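Local coordinates for protein ethyl acetate hydrolase (PDB 5EFZ) that hydrolyses ethyl acetate to ethanol and acetate, a step in the breakdown of short-chain methyl ketones such as 2-butanone, at residues 176-181 with 276-281; 183-188 with 272-277. All blocks are in the same frame, centred on the assembly; numbering follows the deposited sequence.

Contact 1: residues 176-181 with 276-281. With EDO (1,2-ethanediol), chain K; EDO (1,2-ethanediol), chain M.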
ATOM      1  N   GLY A 176     -14.450   5.371  -5.139  1.00 15.47           N
ATOM      2  CA  GLY A 176     -13.895   5.283  -6.481  1.00 16.31           C
ATOM      3  C   GLY A 176     -13.806   6.659  -7.119  1.00 19.12           C
ATOM      4  O   GLY A 176     -14.391   7.636  -6.619  1.00 20.72           O
ATOM      5  N   THR A 177     -13.068   6.759  -8.226  1.00 16.86           N
ATOM      6  CA  THR A 177     -12.875   8.061  -8.878  1.00 15.86           C
ATOM      7  C   THR A 177     -13.385   8.066 -10.312  1.00 17.38           C
ATOM      8  O   THR A 177     -13.641   7.005 -10.927  1.00 17.13           O
ATOM      9  CB  THR A 177     -11.387   8.460  -8.906  1.00 19.62           C
ATOM     10  OG1 THR A 177     -10.651   7.382  -9.480  1.00 18.90           O
ATOM     11  CG2 THR A 177     -10.840   8.715  -7.490  1.00 19.88           C
ATOM     12  N   ALA A 178     -13.516   9.266 -10.851  1.00 17.57           N
ATOM     13  CA  ALA A 178     -14.001   9.459 -12.196  1.00 17.85           C
ATOM     14  C   ALA A 178     -12.869   9.356 -13.224  1.00 20.56           C
ATOM     15  O   ALA A 178     -13.118   9.038 -14.374  1.00 21.31           O
ATOM     16  CB  ALA A 178     -14.712  10.828 -12.309  1.00 18.05           C
ATOM     17  N   ARG A 179     -11.641   9.670 -12.818  1.00 18.92           N
ATOM     18  CA  ARG A 179     -10.475   9.474 -13.687  1.00 19.74           C
ATOM     19  C   ARG A 179      -9.366   8.820 -12.887  1.00 19.69           C
ATOM     20  O   ARG A 179      -8.961   9.340 -11.850  1.00 21.20           O
ATOM     21  CB  ARG A 179      -9.952  10.799 -14.266  1.00 23.53           C
ATOM     22  CG  ARG A 179      -8.686  10.590 -15.148  1.00 28.82           C
ATOM     23  CD  ARG A 179      -8.446  11.756 -16.107  1.00 30.77           C
ATOM     24  NE  ARG A 179      -7.985  12.959 -15.421  1.00 30.40           N
ATOM     25  CZ  ARG A 179      -7.844  14.148 -16.012  1.00 31.54           C
ATOM     26  NH1 ARG A 179      -8.135  14.302 -17.313  1.00 30.14           N
ATOM     27  NH2 ARG A 179      -7.414  15.181 -15.293  1.00 30.01           N
ATOM     28  N   ASN A 180      -8.883   7.680 -13.361  1.00 18.04           N
ATOM     29  CA  ASN A 180      -7.990   6.871 -12.546  1.00 18.69           C
ATOM     30  C   ASN A 180      -6.601   7.519 -12.398  1.00 19.80           C
ATOM     31  O   ASN A 180      -6.050   8.087 -13.365  1.00 22.72           O
ATOM     32  CB  ASN A 180      -7.881   5.461 -13.156  1.00 17.93           C
ATOM     33  CG  ASN A 180      -7.280   4.465 -12.191  1.00 21.70           C
ATOM     34  OD1 ASN A 180      -6.401   3.665 -12.560  1.00 22.40           O
ATOM     35  ND2 ASN A 180      -7.734   4.509 -10.949  1.00 19.55           N
ATOM     36  N   SER A 181      -6.021   7.428 -11.201  1.00 19.21           N
ATOM     37  CA  SER A 181      -4.710   8.055 -10.950  1.00 19.55           C
ATOM     38  C   SER A 181      -3.553   7.192 -11.410  1.00 21.19           C
ATOM     39  O   SER A 181      -3.727   5.993 -11.637  1.00 22.60           O
ATOM     40  CB  SER A 181      -4.529   8.330  -9.466  1.00 18.66           C
ATOM     41  OG  SER A 181      -4.530   7.101  -8.734  1.00 19.73           O
ATOM     42  N   GLY A 276     -10.313   3.588 -16.372  1.00 16.48           N
ATOM     43  CA  GLY A 276     -11.537   4.371 -16.120  1.00 19.37           C
ATOM     44  C   GLY A 276     -11.217   5.867 -16.226  1.00 21.80           C
ATOM     45  O   GLY A 276     -10.331   6.360 -15.540  1.00 22.23           O
ATOM     46  N   ASP A 277     -11.919   6.585 -17.102  1.00 21.47           N
ATOM     47  CA  ASP A 277     -11.587   7.973 -17.396  1.00 19.31           C
ATOM     48  C   ASP A 277     -12.748   8.665 -18.126  1.00 18.93           C
ATOM     49  O   ASP A 277     -12.875   8.544 -19.338  1.00 20.02           O
ATOM     50  CB  ASP A 277     -10.297   8.051 -18.242  1.00 20.67           C
ATOM     51  CG  ASP A 277      -9.927   9.470 -18.610  1.00 24.90           C
ATOM     52  OD1 ASP A 277     -10.541  10.437 -18.087  1.00 25.48           O
ATOM     53  OD2 ASP A 277      -9.015   9.629 -19.441  1.00 26.88           O
ATOM     54  N   VAL A 278     -13.596   9.382 -17.388  1.00 18.74           N
ATOM     55  CA  VAL A 278     -14.739  10.057 -18.013  1.00 18.52           C
ATOM     56  C   VAL A 278     -14.281  11.243 -18.869  1.00 20.12           C
ATOM     57  O   VAL A 278     -15.070  11.767 -19.653  1.00 20.10           O
ATOM     58  CB  VAL A 278     -15.770  10.576 -16.953  1.00 20.98           C
ATOM     59  CG1 VAL A 278     -16.319   9.425 -16.089  1.00 19.27           C
ATOM     60  CG2 VAL A 278     -15.136  11.660 -16.039  1.00 22.45           C
ATOM     61  N   SER A 279     -13.039  11.703 -18.693  1.00 20.39           N
ATOM     62  CA  SER A 279     -12.549  12.845 -19.500  1.00 22.50           C
ATOM     63  C   SER A 279     -12.279  12.452 -20.957  1.00 26.57           C
ATOM     64  O   SER A 279     -12.048  13.317 -21.818  1.00 26.66           O
ATOM     65  CB  SER A 279     -11.274  13.461 -18.889  1.00 24.60           C
ATOM     66  OG  SER A 279     -10.099  12.695 -19.160  1.00 26.91           O
ATOM     67  N   ARG A 280     -12.319  11.155 -21.252  1.00 23.93           N
ATOM     68  CA  ARG A 280     -12.287  10.730 -22.651  1.00 26.12           C
ATOM     69  C   ARG A 280     -13.435  11.376 -23.455  1.00 28.32           C
ATOM     70  O   ARG A 280     -13.332  11.555 -24.664  1.00 29.65           O
ATOM     71  CB  ARG A 280     -12.347   9.199 -22.752  1.00 24.45           C
ATOM     72  CG  ARG A 280     -11.082   8.532 -22.206  1.00 26.21           C
ATOM     73  CD  ARG A 280     -11.207   7.010 -22.188  1.00 26.85           C
ATOM     74  NE  ARG A 280     -11.246   6.450 -23.540  1.00 32.28           N
ATOM     75  CZ  ARG A 280     -10.168   6.226 -24.290  1.00 34.50           C
ATOM     76  NH1 ARG A 280      -8.951   6.546 -23.842  1.00 34.61           N
ATOM     77  NH2 ARG A 280     -10.316   5.699 -25.496  1.00 38.46           N
ATOM     78  N   HIS A 281     -14.529  11.742 -22.789  1.00 27.91           N
ATOM     79  CA  HIS A 281     -15.615  12.437 -23.490  1.00 28.15           C
ATOM     80  C   HIS A 281     -15.291  13.883 -23.870  1.00 31.90           C
ATOM     81  O   HIS A 281     -15.961  14.479 -24.734  1.00 32.34           O
ATOM     82  CB  HIS A 281     -16.877  12.448 -22.634  1.00 30.09           C
ATOM     83  CG  HIS A 281     -17.474  11.098 -22.432  1.00 31.26           C
ATOM     84  ND1 HIS A 281     -18.256  10.483 -23.388  1.00 32.97           N
ATOM     85  CD2 HIS A 281     -17.382  10.231 -21.395  1.00 28.21           C
ATOM     86  CE1 HIS A 281     -18.626   9.295 -22.943  1.00 35.33           C
ATOM     87  NE2 HIS A 281     -18.113   9.118 -21.737  1.00 30.28           N
TER
HETATM   88  C1  EDO K 405      -5.216   5.785 -16.605  1.00 44.33           C
HETATM   89  O1  EDO K 405      -4.532   6.068 -15.365  1.00 47.53           O
HETATM   90  C2  EDO K 405      -5.959   7.029 -17.122  1.00 42.77           C
HETATM   91  O2  EDO K 405      -6.597   7.833 -16.100  1.00 37.34           O
HETATM   92  C1  EDO M 407      -8.119  11.266  -8.833  1.00 38.75           C
HETATM   93  O1  EDO M 407      -7.451  10.493  -9.821  1.00 39.97           O
HETATM   94  C2  EDO M 407      -8.407  12.649  -9.409  1.00 34.10           C
HETATM   95  O2  EDO M 407      -9.025  12.541 -10.702  1.00 26.00           O
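Arg179 and Asp277 sit opposite each other as a non-hydrogen-bonded antiparallel pair, their CA atoms 4.2 Å apart in a single beta bridge. The bonds that make the bridge come from their neighbours: Val278 N donates to Ala178 O at 3.1 Å, and Asn180 N donates to Gly276 O at 2.9 Å. Gly276 brings only backbone to the contact, and the small Ala178 lets the branched Val278 pack close, with CB of Ala178 3.8 Å from CG2 of Val278.

The side chains of Arg179 and Asp277 leave the bridge side by side, each with its CG anti to the backbone N. Asp277 OD1 touches the aliphatic part of Arg179, 3.2 Å from its CD, but does not form a salt bridge with it. A bend at chi3 (72°) instead turns the guanidinium so that NH1 reaches Ser279 OG at 3.1 Å. Ser279 passes the link on, since its hydroxyl and its backbone N both donate to Asp277 OD1; the bond from N closes an Asx turn as the chain enters the 3-10 segment 278-281.

Further out, Gly284 O is the chief polar partner of Arg179 NH1, while the carboxylate of Glu316, on helix 310-317, accepts hydrogen bonds from the backbone N-H groups of Ala178 and Arg179, one on each oxygen. Ethanediol molecules, probably from the crystallisation liquor, donate to the carbonyl oxygens of Arg179 and Asn180.

Serine suits the middle of this chain because it can accept and donate at once. The hydroxyl thus relays between arginine and aspartate, whose opposite charges probably add a weaker, longer-range attraction.

Contact 2: residues 183-188 with 272-277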
ATOM      1  N   HIS A 183      -1.015   6.400  -9.455  1.00 19.71           N
ATOM      2  CA  HIS A 183      -0.714   5.508  -8.339  1.00 19.39           C
ATOM      3  C   HIS A 183      -1.645   4.293  -8.378  1.00 19.02           C
ATOM      4  O   HIS A 183      -1.227   3.170  -8.087  1.00 18.09           O
ATOM      5  CB  HIS A 183      -0.832   6.268  -6.994  1.00 21.73           C
ATOM      6  CG  HIS A 183      -0.587   5.422  -5.781  1.00 22.13           C
ATOM      7  ND1 HIS A 183      -1.614   4.820  -5.071  1.00 21.41           N
ATOM      8  CD2 HIS A 183       0.556   5.127  -5.117  1.00 23.17           C
ATOM      9  CE1 HIS A 183      -1.099   4.145  -4.054  1.00 23.68           C
ATOM     10  NE2 HIS A 183       0.212   4.317  -4.057  1.00 25.78           N
ATOM     11  N   ASP A 184      -2.915   4.514  -8.713  1.00 17.60           N
ATOM     12  CA  ASP A 184      -3.853   3.394  -8.728  1.00 19.48           C
ATOM     13  C   ASP A 184      -3.529   2.461  -9.906  1.00 19.09           C
ATOM     14  O   ASP A 184      -3.634   1.226  -9.806  1.00 17.07           O
ATOM     15  CB  ASP A 184      -5.287   3.915  -8.816  1.00 20.75           C
ATOM     16  CG  ASP A 184      -6.307   2.852  -8.511  1.00 23.80           C
ATOM     17  OD1 ASP A 184      -5.998   1.912  -7.736  1.00 24.38           O
ATOM     18  OD2 ASP A 184      -7.435   2.964  -9.033  1.00 25.16           O
ATOM     19  N   PHE A 185      -3.136   3.067 -11.028  1.00 17.31           N
ATOM     20  CA  PHE A 185      -2.705   2.299 -12.187  1.00 18.38           C
ATOM     21  C   PHE A 185      -1.515   1.401 -11.854  1.00 19.08           C
ATOM     22  O   PHE A 185      -1.474   0.229 -12.243  1.00 17.22           O
ATOM     23  CB  PHE A 185      -2.333   3.240 -13.333  1.00 20.81           C
ATOM     24  CG  PHE A 185      -2.018   2.531 -14.638  1.00 21.37           C
ATOM     25  CD1 PHE A 185      -0.752   1.991 -14.878  1.00 24.16           C
ATOM     26  CD2 PHE A 185      -2.968   2.474 -15.651  1.00 21.98           C
ATOM     27  CE1 PHE A 185      -0.469   1.339 -16.096  1.00 24.62           C
ATOM     28  CE2 PHE A 185      -2.682   1.842 -16.863  1.00 21.38           C
ATOM     29  CZ  PHE A 185      -1.444   1.269 -17.080  1.00 22.38           C
ATOM     30  N   LEU A 186      -0.543   1.947 -11.124  1.00 16.65           N
ATOM     31  CA  LEU A 186       0.593   1.126 -10.664  1.00 15.42           C
ATOM     32  C   LEU A 186       0.174  -0.036  -9.745  1.00 15.75           C
ATOM     33  O   LEU A 186       0.670  -1.176  -9.875  1.00 15.89           O
ATOM     34  CB  LEU A 186       1.603   2.012  -9.936  1.00 18.83           C
ATOM     35  CG  LEU A 186       2.780   1.255  -9.290  1.00 21.31           C
ATOM     36  CD1 LEU A 186       3.710   0.662 -10.362  1.00 21.48           C
ATOM     37  CD2 LEU A 186       3.553   2.215  -8.384  1.00 22.92           C
ATOM     38  N   PHE A 187      -0.703   0.249  -8.780  1.00 15.80           N
ATOM     39  CA  PHE A 187      -1.227  -0.802  -7.924  1.00 17.89           C
ATOM     40  C   PHE A 187      -1.824  -1.944  -8.750  1.00 16.07           C
ATOM     41  O   PHE A 187      -1.535  -3.113  -8.534  1.00 16.42           O
ATOM     42  CB  PHE A 187      -2.300  -0.217  -7.008  1.00 15.92           C
ATOM     43  CG  PHE A 187      -3.063  -1.244  -6.211  1.00 17.41           C
ATOM     44  CD1 PHE A 187      -2.411  -2.280  -5.573  1.00 15.09           C
ATOM     45  CD2 PHE A 187      -4.448  -1.105  -6.028  1.00 18.27           C
ATOM     46  CE1 PHE A 187      -3.150  -3.222  -4.784  1.00 15.07           C
ATOM     47  CE2 PHE A 187      -5.180  -2.049  -5.267  1.00 19.51           C
ATOM     48  CZ  PHE A 187      -4.530  -3.090  -4.650  1.00 15.97           C
ATOM     49  N   THR A 188      -2.674  -1.585  -9.702  1.00 15.34           N
ATOM     50  CA  THR A 188      -3.319  -2.613 -10.509  1.00 15.32           C
ATOM     51  C   THR A 188      -2.309  -3.305 -11.426  1.00 16.44           C
ATOM     52  O   THR A 188      -2.416  -4.495 -11.669  1.00 18.72           O
ATOM     53  CB  THR A 188      -4.451  -2.016 -11.306  1.00 18.05           C
ATOM     54  OG1 THR A 188      -5.322  -1.317 -10.379  1.00 18.16           O
ATOM     55  CG2 THR A 188      -5.242  -3.159 -11.988  1.00 18.44           C
ATOM     56  N   LYS A 272      -9.552  -2.850 -17.351  1.00 15.66           N
ATOM     57  CA  LYS A 272     -10.667  -1.914 -17.440  1.00 17.64           C
ATOM     58  C   LYS A 272     -10.541  -0.867 -16.318  1.00 17.09           C
ATOM     59  O   LYS A 272     -10.667   0.341 -16.538  1.00 17.50           O
ATOM     60  CB  LYS A 272     -11.990  -2.668 -17.321  1.00 14.86           C
ATOM     61  CG  LYS A 272     -13.228  -1.781 -17.470  1.00 15.79           C
ATOM     62  CD  LYS A 272     -14.513  -2.550 -17.090  1.00 17.31           C
ATOM     63  CE  LYS A 272     -14.656  -3.897 -17.811  1.00 20.33           C
ATOM     64  NZ  LYS A 272     -16.029  -4.434 -17.443  1.00 19.07           N
ATOM     65  N   TRP A 273     -10.354  -1.380 -15.108  1.00 14.25           N
ATOM     66  CA  TRP A 273     -10.192  -0.558 -13.909  1.00 17.14           C
ATOM     67  C   TRP A 273      -9.066   0.462 -14.109  1.00 16.13           C
ATOM     68  O   TRP A 273      -9.222   1.651 -13.801  1.00 15.66           O
ATOM     69  CB  TRP A 273      -9.921  -1.503 -12.718  1.00 16.83           C
ATOM     70  CG  TRP A 273      -9.426  -0.930 -11.399  1.00 18.93           C
ATOM     71  CD1 TRP A 273      -9.437   0.376 -10.958  1.00 19.15           C
ATOM     72  CD2 TRP A 273      -8.820  -1.705 -10.354  1.00 17.29           C
ATOM     73  NE1 TRP A 273      -8.855   0.442  -9.683  1.00 18.65           N
ATOM     74  CE2 TRP A 273      -8.480  -0.824  -9.302  1.00 19.47           C
ATOM     75  CE3 TRP A 273      -8.522  -3.065 -10.223  1.00 16.92           C
ATOM     76  CZ2 TRP A 273      -7.854  -1.272  -8.118  1.00 18.74           C
ATOM     77  CZ3 TRP A 273      -7.891  -3.507  -9.048  1.00 20.10           C
ATOM     78  CH2 TRP A 273      -7.574  -2.609  -8.018  1.00 19.47           C
ATOM     79  N   GLN A 274      -7.924   0.006 -14.624  1.00 17.25           N
ATOM     80  CA  GLN A 274      -6.789   0.909 -14.848  1.00 15.06           C
ATOM     81  C   GLN A 274      -7.111   2.142 -15.690  1.00 17.40           C
ATOM     82  O   GLN A 274      -6.461   3.182 -15.573  1.00 17.89           O
ATOM     83  CB  GLN A 274      -5.659   0.154 -15.562  1.00 16.68           C
ATOM     84  CG  GLN A 274      -4.865  -0.759 -14.653  1.00 17.30           C
ATOM     85  CD  GLN A 274      -3.707  -1.410 -15.389  1.00 20.50           C
ATOM     86  OE1 GLN A 274      -3.888  -1.956 -16.489  1.00 21.16           O
ATOM     87  NE2 GLN A 274      -2.497  -1.342 -14.803  1.00 17.00           N
ATOM     88  N   ARG A 275      -8.075   1.992 -16.586  1.00 15.59           N
ATOM     89  CA  ARG A 275      -8.305   3.010 -17.625  1.00 15.90           C
ATOM     90  C   ARG A 275      -9.598   3.793 -17.480  1.00 17.72           C
ATOM     91  O   ARG A 275      -9.918   4.602 -18.351  1.00 18.95           O
ATOM     92  CB  ARG A 275      -8.250   2.332 -18.991  1.00 16.69           C
ATOM     93  CG  ARG A 275      -6.795   2.072 -19.428  1.00 20.34           C
ATOM     94  CD  ARG A 275      -6.670   0.942 -20.414  1.00 20.68           C
ATOM     95  NE  ARG A 275      -5.245   0.649 -20.642  1.00 20.46           N
ATOM     96  CZ  ARG A 275      -4.523  -0.154 -19.859  1.00 21.90           C
ATOM     97  NH1 ARG A 275      -5.079  -0.767 -18.814  1.00 21.98           N
ATOM     98  NH2 ARG A 275      -3.235  -0.333 -20.109  1.00 24.83           N
ATOM     99  N   GLY A 276     -10.313   3.588 -16.372  1.00 16.48           N
ATOM    100  CA  GLY A 276     -11.537   4.371 -16.120  1.00 19.37           C
ATOM    101  C   GLY A 276     -11.217   5.867 -16.226  1.00 21.80           C
ATOM    102  O   GLY A 276     -10.331   6.360 -15.540  1.00 22.23           O
ATOM    103  N   ASP A 277     -11.919   6.585 -17.102  1.00 21.47           N
ATOM    104  CA  ASP A 277     -11.587   7.973 -17.396  1.00 19.31           C
ATOM    105  C   ASP A 277     -12.748   8.665 -18.126  1.00 18.93           C
ATOM    106  O   ASP A 277     -12.875   8.544 -19.338  1.00 20.02           O
ATOM    107  CB  ASP A 277     -10.297   8.051 -18.242  1.00 20.67           C
ATOM    108  CG  ASP A 277      -9.927   9.470 -18.610  1.00 24.90           C
ATOM    109  OD1 ASP A 277     -10.541  10.437 -18.087  1.00 25.48           O
ATOM    110  OD2 ASP A 277      -9.015   9.629 -19.441  1.00 26.88           O
TER
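Trp273 holds its CG anti to the backbone N (chi1 167°), which lays the indole against helix 182-196, where Asp184 and Thr188, one turn apart, meet it. Asp184, likewise anti, presents OD2 to Trp273 NE1 at 3.0 Å, on the syn side but tilted out of the carboxylate plane; the side-chain amide of Asn180 lies close too. Thr188 sits over one indole face, OG1 3.2 Å above the ring plane at its centre, CG2 making an off-centre CH-pi contact. At the indole's edge, CH2 lies 3.7 Å from Phe187 CE2.

Gln274 stacks its amide almost flat on the Phe185 ring, planes 10° apart. Its NE2 passes over the ring centre and donates to Phe185 O at 3.2 Å, while OE1 accepts from Arg275 NH1 at 2.9 Å. The Phe185 rim, at CE2, comes under one face of the steeply inclined Arg275 guanidinium.

An alanine in place of Trp273 would probably leave Asp184 OD2 without its indole donor and open a gap beneath Thr188 and beside Phe187.

Glutamine and tryptophan suit this buried seam, each joining a flat packing surface to an N-H, so Asp184 and the Phe185 carbonyl gain donors while the flat groups still pack.

Overall arrangement
Contacts 1 and 2 lie with their centres 9 Å apart and share Gly276 and Asp277. Together they join the start of the largely helical excursion that follows strand 170-174 to its end, the position of the lid insertion in many alpha/beta hydrolases. Contact 1 pairs the two loops at its base, and contact 2 continues the seam between helices 182-196 and 263-274. Contact 2 is nearer the inferred catalytic residues: the Trp273 side chain is about 5 and 6 Å from those of Ser151 and His334, against about 8 and 9 Å for Asn180. A bound acetate, probably from the crystallisation liquor, lies about 5 Å from the Trp273 side chain and may mark an acyl pocket.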